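Local coordinates for putative immunoglobulin-blocking virulence protein (Mycoplasma mycoides subsp. capri, PDB 7ADK) that probably binds host immunoglobulins and helps the mycoplasma block them as a virulence factor, apparently alongside a partner lipoprotein, at residues L504-S510 with K544-T550; S361-I367 with I531-V535. All blocks are in the same frame, centred on the assembly; numbering follows the deposited sequence.

Overall arrangement
Following the chain from its N terminus, 361-367 comes first and leads into helix 364-369. The chain then builds most of the mixed sheet, reaches 504-510 on strand 502-506, and returns at 531-535 to meet 361-367. Contact 2 thus closes a long loop of 163 residues. Shortly afterwards 544-550 pairs with 504-510, so contact 1 closes a loop of only 33 residues, almost without regular structure. The two closures cross, because 504-510 lies inside the loop of contact 2 and 544-550 beyond it. With centres about 9 Å apart, they touch through Y505, D532 and R362, tying the helix start to the end of the mixed sheet.

Contact 1: residues L504-S510 with K544-T550; sequences LYTSGNS and KITTRIT
T506 and T547 face each other as an antiparallel hydrogen-bonded pair: T506 N gives to T547 O and T547 N to T506 O, both at 3.2 Å. One step along, Y505 and R548 form the non-hydrogen-bonded pair with diverging side chains, and I549 N closes the pairing onto L504 O at 3.1 Å. Beyond strand 502-506 the chain curls back, so that S510 O takes T550 N at 2.9 Å and the strand 547-548 region is gripped from two parts of one segment.

Among the side-chain polar contacts, S507 OG and T546 OG1 lie 2.8 Å apart in a hydrogen bond that either may donate. K544, its chain bent at chi2 and chi3, brings NZ to S507 O at 3.1 Å, NZ lying above the S507 carbonyl plane, 38° out of it. T506 OG1 shapes the turn itself. With chi1 at 76° it lies between backbone N and carbonyl carbon, accepts from G508 N in an ST turn, and donates to S510 OG at 2.7 Å.

The methyl and apolar contacts gather on the face carrying T506 and T547. There T506 CG2 meets CG1 and CD1 of I549, the two side chains crossing at about a right angle, while the methyl CG2 of T547 lies against CB and OG of S510. Apart from these, Y505 turns the edge of its ring, near CD1, to R548 N, which lies in the ring plane; its OH reaches the D532-R362 pair.

Strand 547-548 thus flanks 502-506 at one end of the mixed sheet, 502-506 running parallel to 473-481 on its other side. Helix 364-369 covers Y505 and T546 through I367, while W515 packs against T506 and I549.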
loop_
_atom_site.group_PDB
_atom_site.type_symbol
_atom_site.label_atom_id
_atom_site.label_comp_id
_atom_site.label_asym_id
_atom_site.label_seq_id
_atom_site.Cartn_x
_atom_site.Cartn_y
_atom_site.Cartn_z
ATOM N N LEU A 504 -3.689 -24.487 -7.907
ATOM C CA LEU A 504 -3.189 -23.122 -8.016
ATOM C C LEU A 504 -3.490 -22.419 -6.695
ATOM O O LEU A 504 -4.639 -22.067 -6.432
ATOM C CB LEU A 504 -3.796 -22.427 -9.254
ATOM C CG LEU A 504 -3.605 -23.160 -10.587
ATOM C CD1 LEU A 504 -4.083 -22.296 -11.734
ATOM C CD2 LEU A 504 -2.158 -23.524 -10.863
ATOM N N TYR A 505 -2.473 -22.268 -5.855
ATOM C CA TYR A 505 -2.574 -21.857 -4.454
ATOM C C TYR A 505 -1.754 -20.594 -4.186
ATOM O O TYR A 505 -0.744 -20.355 -4.835
ATOM C CB TYR A 505 -2.068 -22.980 -3.527
ATOM C CG TYR A 505 -2.869 -24.263 -3.371
ATOM C CD1 TYR A 505 -4.250 -24.228 -3.107
ATOM C CD2 TYR A 505 -2.195 -25.495 -3.332
ATOM C CE1 TYR A 505 -4.952 -25.410 -2.804
ATOM C CE2 TYR A 505 -2.880 -26.670 -2.987
ATOM C CZ TYR A 505 -4.262 -26.633 -2.721
ATOM O OH TYR A 505 -4.897 -27.772 -2.355
ATOM N N THR A 506 -2.119 -19.823 -3.167
ATOM C CA THR A 506 -1.254 -18.780 -2.582
ATOM C C THR A 506 -1.422 -18.776 -1.072
ATOM O O THR A 506 -2.440 -19.240 -0.573
ATOM C CB THR A 506 -1.531 -17.337 -3.065
ATOM O OG1 THR A 506 -2.683 -16.778 -2.497
ATOM C CG2 THR A 506 -1.763 -17.202 -4.547
ATOM N N SER A 507 -0.465 -18.196 -0.352
ATOM C CA SER A 507 -0.610 -17.866 1.072
ATOM C C SER A 507 -0.815 -16.359 1.301
ATOM O O SER A 507 -0.344 -15.817 2.300
ATOM C CB SER A 507 0.551 -18.451 1.886
ATOM O OG SER A 507 0.707 -19.846 1.650
ATOM N N GLY A 508 -1.455 -15.661 0.353
ATOM C CA GLY A 508 -1.720 -14.212 0.362
ATOM C C GLY A 508 -3.158 -13.854 -0.026
ATOM O O GLY A 508 -4.064 -14.652 0.200
ATOM N N ASN A 509 -3.405 -12.674 -0.602
ATOM C CA ASN A 509 -4.726 -12.289 -1.103
ATOM C C ASN A 509 -5.027 -12.945 -2.459
ATOM O O ASN A 509 -4.475 -12.574 -3.490
ATOM C CB ASN A 509 -4.836 -10.759 -1.168
ATOM C CG ASN A 509 -6.165 -10.262 -1.723
ATOM O OD1 ASN A 509 -7.051 -11.004 -2.105
ATOM N ND2 ASN A 509 -6.348 -8.971 -1.811
ATOM N N SER A 510 -5.946 -13.905 -2.458
ATOM C CA SER A 510 -6.313 -14.729 -3.619
ATOM C C SER A 510 -7.476 -14.216 -4.467
ATOM O O SER A 510 -7.860 -14.893 -5.414
ATOM C CB SER A 510 -6.590 -16.150 -3.145
ATOM O OG SER A 510 -5.348 -16.764 -2.922
ATOM N N LYS A 544 -0.644 -16.165 8.016
ATOM C CA LYS A 544 -0.635 -16.707 6.653
ATOM C C LYS A 544 -1.724 -17.769 6.544
ATOM O O LYS A 544 -1.695 -18.753 7.273
ATOM C CB LYS A 544 0.764 -17.248 6.277
ATOM C CG LYS A 544 1.931 -16.250 6.421
ATOM C CD LYS A 544 1.872 -14.980 5.548
ATOM C CE LYS A 544 2.268 -15.245 4.093
ATOM N NZ LYS A 544 2.023 -14.097 3.206
ATOM N N ILE A 545 -2.663 -17.575 5.631
ATOM C CA ILE A 545 -3.737 -18.515 5.301
ATOM C C ILE A 545 -3.587 -18.920 3.839
ATOM O O ILE A 545 -3.340 -18.068 2.994
ATOM C CB ILE A 545 -5.128 -17.900 5.600
ATOM C CG1 ILE A 545 -5.320 -17.518 7.080
ATOM C CG2 ILE A 545 -6.283 -18.799 5.146
ATOM C CD1 ILE A 545 -5.292 -18.673 8.078
ATOM N N THR A 546 -3.732 -20.201 3.534
ATOM C CA THR A 546 -3.559 -20.750 2.189
ATOM C C THR A 546 -4.892 -21.133 1.566
ATOM O O THR A 546 -5.755 -21.708 2.221
ATOM C CB THR A 546 -2.569 -21.915 2.211
ATOM O OG1 THR A 546 -1.337 -21.474 2.745
ATOM C CG2 THR A 546 -2.241 -22.451 0.825
ATOM N N THR A 547 -5.092 -20.802 0.297
ATOM C CA THR A 547 -6.358 -21.002 -0.421
ATOM C C THR A 547 -6.128 -21.143 -1.923
ATOM O O THR A 547 -5.111 -20.685 -2.441
ATOM C CB THR A 547 -7.322 -19.848 -0.094
ATOM O OG1 THR A 547 -8.551 -19.967 -0.759
ATOM C CG2 THR A 547 -6.773 -18.487 -0.440
ATOM N N ARG A 548 -7.067 -21.743 -2.653
ATOM C CA ARG A 548 -7.077 -21.677 -4.118
ATOM C C ARG A 548 -7.323 -20.253 -4.619
ATOM O O ARG A 548 -8.107 -19.512 -4.024
ATOM C CB ARG A 548 -8.021 -22.731 -4.711
ATOM C CG ARG A 548 -9.528 -22.551 -4.493
ATOM C CD ARG A 548 -10.228 -21.549 -5.414
ATOM N NE ARG A 548 -11.674 -21.761 -5.396
ATOM C CZ ARG A 548 -12.609 -20.978 -5.878
ATOM N NH1 ARG A 548 -12.340 -19.887 -6.512
ATOM N NH2 ARG A 548 -13.852 -21.277 -5.702
ATOM N N ILE A 549 -6.680 -19.874 -5.719
ATOM C CA ILE A 549 -6.843 -18.543 -6.324
ATOM C C ILE A 549 -8.222 -18.419 -6.984
ATOM O O ILE A 549 -8.698 -19.347 -7.636
ATOM C CB ILE A 549 -5.698 -18.218 -7.303
ATOM C CG1 ILE A 549 -4.324 -18.170 -6.633
ATOM C CG2 ILE A 549 -5.898 -16.881 -8.004
ATOM C CD1 ILE A 549 -3.200 -18.575 -7.572
ATOM N N THR A 550 -8.856 -17.254 -6.862
ATOM C CA THR A 550 -9.993 -16.854 -7.700
ATOM C C THR A 550 -9.469 -16.084 -8.904
ATOM O O THR A 550 -8.763 -15.088 -8.754
ATOM C CB THR A 550 -10.987 -15.978 -6.933
ATOM O OG1 THR A 550 -11.590 -16.731 -5.921
ATOM C CG2 THR A 550 -12.125 -15.456 -7.797
#

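Contact 2: residues S361-I367 with I531-V535; sequences SRSSDRI and IDYNV
D532 OD2 is the atom that several groups grip: R362 NE reaches it at 3.0 Å in a salt bridge, R362 NH1 adds a weak bond, and R352, N529 and Y505 also converge on it. This concentration of donors probably stabilises the carboxylate as an anion. OD2 lies at the guanidinium edge, in its plane, but is met from above the carboxylate plane, the two flat groups being 46° apart. The bend at chi3 (-53°) turns the end of R362 back toward D532, and I367 CG1 lies over one guanidinium face, offset toward its rim. T371 O holds NH2 of R362.

The other carboxylate oxygen, D532 OD1, accepts from R362 N at 3.0 Å, so the aspartate grips both backbone and side chain of one residue. N534 matches this at the carbonyl: its ND2 gives to R362 O at 2.9 Å in a nearly straight bond (174°), lying in the carbonyl plane. The methyl CD1 of I367 touches both D532 CB and the amide nitrogen of N534, and S361 CB rests against D532 N and I531 CG2.

S363 is the N-cap of helix 364-369, its OG weakly accepting from D365 N. The whole is a buried Arg-Asp ion pair, shared with R352, beside a capped helix start, which it holds against an irregular loop, 531-535.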
loop_
_atom_site.group_PDB
_atom_site.type_symbol
_atom_site.label_atom_id
_atom_site.label_comp_id
_atom_site.label_asym_id
_atom_site.label_seq_id
_atom_site.Cartn_x
_atom_site.Cartn_y
_atom_site.Cartn_z
ATOM N N SER A 361 -13.916 -29.039 2.358
ATOM C CA SER A 361 -12.641 -28.486 1.896
ATOM C C SER A 361 -11.542 -28.678 2.938
ATOM O O SER A 361 -11.811 -28.758 4.136
ATOM C CB SER A 361 -12.806 -27.008 1.563
ATOM O OG SER A 361 -13.182 -26.277 2.695
ATOM N N ARG A 362 -10.280 -28.753 2.514
ATOM C CA ARG A 362 -9.155 -28.879 3.446
ATOM C C ARG A 362 -8.832 -27.555 4.133
ATOM O O ARG A 362 -8.920 -26.495 3.524
ATOM C CB ARG A 362 -7.927 -29.428 2.727
ATOM C CG ARG A 362 -8.183 -30.795 2.084
ATOM C CD ARG A 362 -6.887 -31.427 1.608
ATOM N NE ARG A 362 -6.123 -30.539 0.728
ATOM C CZ ARG A 362 -4.820 -30.408 0.686
ATOM N NH1 ARG A 362 -4.283 -29.630 -0.177
ATOM N NH2 ARG A 362 -4.009 -31.011 1.490
ATOM N N SER A 363 -8.437 -27.629 5.401
ATOM C CA SER A 363 -7.967 -26.486 6.198
ATOM C C SER A 363 -6.671 -25.906 5.644
ATOM O O SER A 363 -5.885 -26.633 5.051
ATOM C CB SER A 363 -7.753 -26.939 7.642
ATOM O OG SER A 363 -7.135 -25.949 8.429
ATOM N N SER A 364 -6.377 -24.637 5.913
ATOM C CA SER A 364 -5.105 -23.993 5.568
ATOM C C SER A 364 -3.869 -24.731 6.106
ATOM O O SER A 364 -2.862 -24.804 5.411
ATOM C CB SER A 364 -5.133 -22.559 6.087
ATOM O OG SER A 364 -3.896 -21.909 5.933
ATOM N N ASP A 365 -3.927 -25.314 7.309
ATOM C CA ASP A 365 -2.844 -26.131 7.885
ATOM C C ASP A 365 -2.679 -27.474 7.161
ATOM O O ASP A 365 -1.554 -27.915 6.932
ATOM C CB ASP A 365 -3.065 -26.362 9.389
ATOM C CG ASP A 365 -2.644 -25.209 10.317
ATOM O OD1 ASP A 365 -2.243 -24.124 9.842
ATOM O OD2 ASP A 365 -2.702 -25.391 11.557
ATOM N N ARG A 366 -3.780 -28.106 6.731
ATOM C CA ARG A 366 -3.761 -29.303 5.876
ATOM C C ARG A 366 -3.165 -28.999 4.510
ATOM O O ARG A 366 -2.371 -29.782 4.002
ATOM C CB ARG A 366 -5.155 -29.918 5.690
ATOM C CG ARG A 366 -5.642 -30.817 6.833
ATOM C CD ARG A 366 -6.613 -31.860 6.268
ATOM N NE ARG A 366 -7.165 -32.781 7.268
ATOM C CZ ARG A 366 -6.648 -33.907 7.706
ATOM N NH1 ARG A 366 -7.353 -34.695 8.445
ATOM N NH2 ARG A 366 -5.439 -34.281 7.432
ATOM N N ILE A 367 -3.545 -27.875 3.909
ATOM C CA ILE A 367 -3.030 -27.443 2.611
ATOM C C ILE A 367 -1.539 -27.116 2.714
ATOM O O ILE A 367 -0.772 -27.588 1.892
ATOM C CB ILE A 367 -3.827 -26.260 2.032
ATOM C CG1 ILE A 367 -5.309 -26.577 1.793
ATOM C CG2 ILE A 367 -3.221 -25.836 0.690
ATOM C CD1 ILE A 367 -6.150 -25.308 1.694
ATOM N N ILE A 531 -12.140 -26.580 -4.876
ATOM C CA ILE A 531 -12.355 -26.814 -3.444
ATOM C C ILE A 531 -11.127 -26.228 -2.715
ATOM O O ILE A 531 -10.304 -25.585 -3.353
ATOM C CB ILE A 531 -12.601 -28.334 -3.257
ATOM C CG1 ILE A 531 -13.874 -28.747 -4.030
ATOM C CG2 ILE A 531 -12.747 -28.784 -1.802
ATOM C CD1 ILE A 531 -14.078 -30.240 -4.207
ATOM N N ASP A 532 -10.958 -26.375 -1.405
ATOM C CA ASP A 532 -9.833 -25.770 -0.678
ATOM C C ASP A 532 -9.839 -24.230 -0.766
ATOM O O ASP A 532 -8.808 -23.565 -0.839
ATOM C CB ASP A 532 -8.485 -26.432 -1.035
ATOM C CG ASP A 532 -8.363 -27.938 -0.799
ATOM O OD1 ASP A 532 -9.319 -28.610 -0.352
ATOM O OD2 ASP A 532 -7.280 -28.479 -1.119
ATOM N N TYR A 533 -11.040 -23.654 -0.782
ATOM C CA TYR A 533 -11.328 -22.224 -0.761
ATOM C C TYR A 533 -11.516 -21.732 0.677
ATOM O O TYR A 533 -12.507 -22.059 1.334
ATOM C CB TYR A 533 -12.577 -21.986 -1.602
ATOM C CG TYR A 533 -13.135 -20.586 -1.552
ATOM C CD1 TYR A 533 -12.605 -19.586 -2.379
ATOM C CD2 TYR A 533 -14.226 -20.302 -0.717
ATOM C CE1 TYR A 533 -13.209 -18.319 -2.420
ATOM C CE2 TYR A 533 -14.833 -19.039 -0.759
ATOM C CZ TYR A 533 -14.344 -18.052 -1.631
ATOM O OH TYR A 533 -14.948 -16.844 -1.707
ATOM N N ASN A 534 -10.558 -20.947 1.171
ATOM C CA ASN A 534 -10.393 -20.631 2.588
ATOM C C ASN A 534 -10.327 -19.114 2.843
ATOM O O ASN A 534 -9.486 -18.646 3.610
ATOM C CB ASN A 534 -9.200 -21.431 3.145
ATOM C CG ASN A 534 -9.435 -22.920 3.272
ATOM O OD1 ASN A 534 -10.527 -23.411 3.406
ATOM N ND2 ASN A 534 -8.412 -23.689 3.271
ATOM N N VAL A 535 -11.214 -18.328 2.222
ATOM C CA VAL A 535 -11.288 -16.869 2.419
ATOM C C VAL A 535 -12.492 -16.486 3.287
ATOM O O VAL A 535 -13.632 -16.837 3.001
ATOM C CB VAL A 535 -11.214 -16.076 1.095
ATOM C CG1 VAL A 535 -10.095 -16.589 0.193
ATOM C CG2 VAL A 535 -12.487 -16.092 0.280
#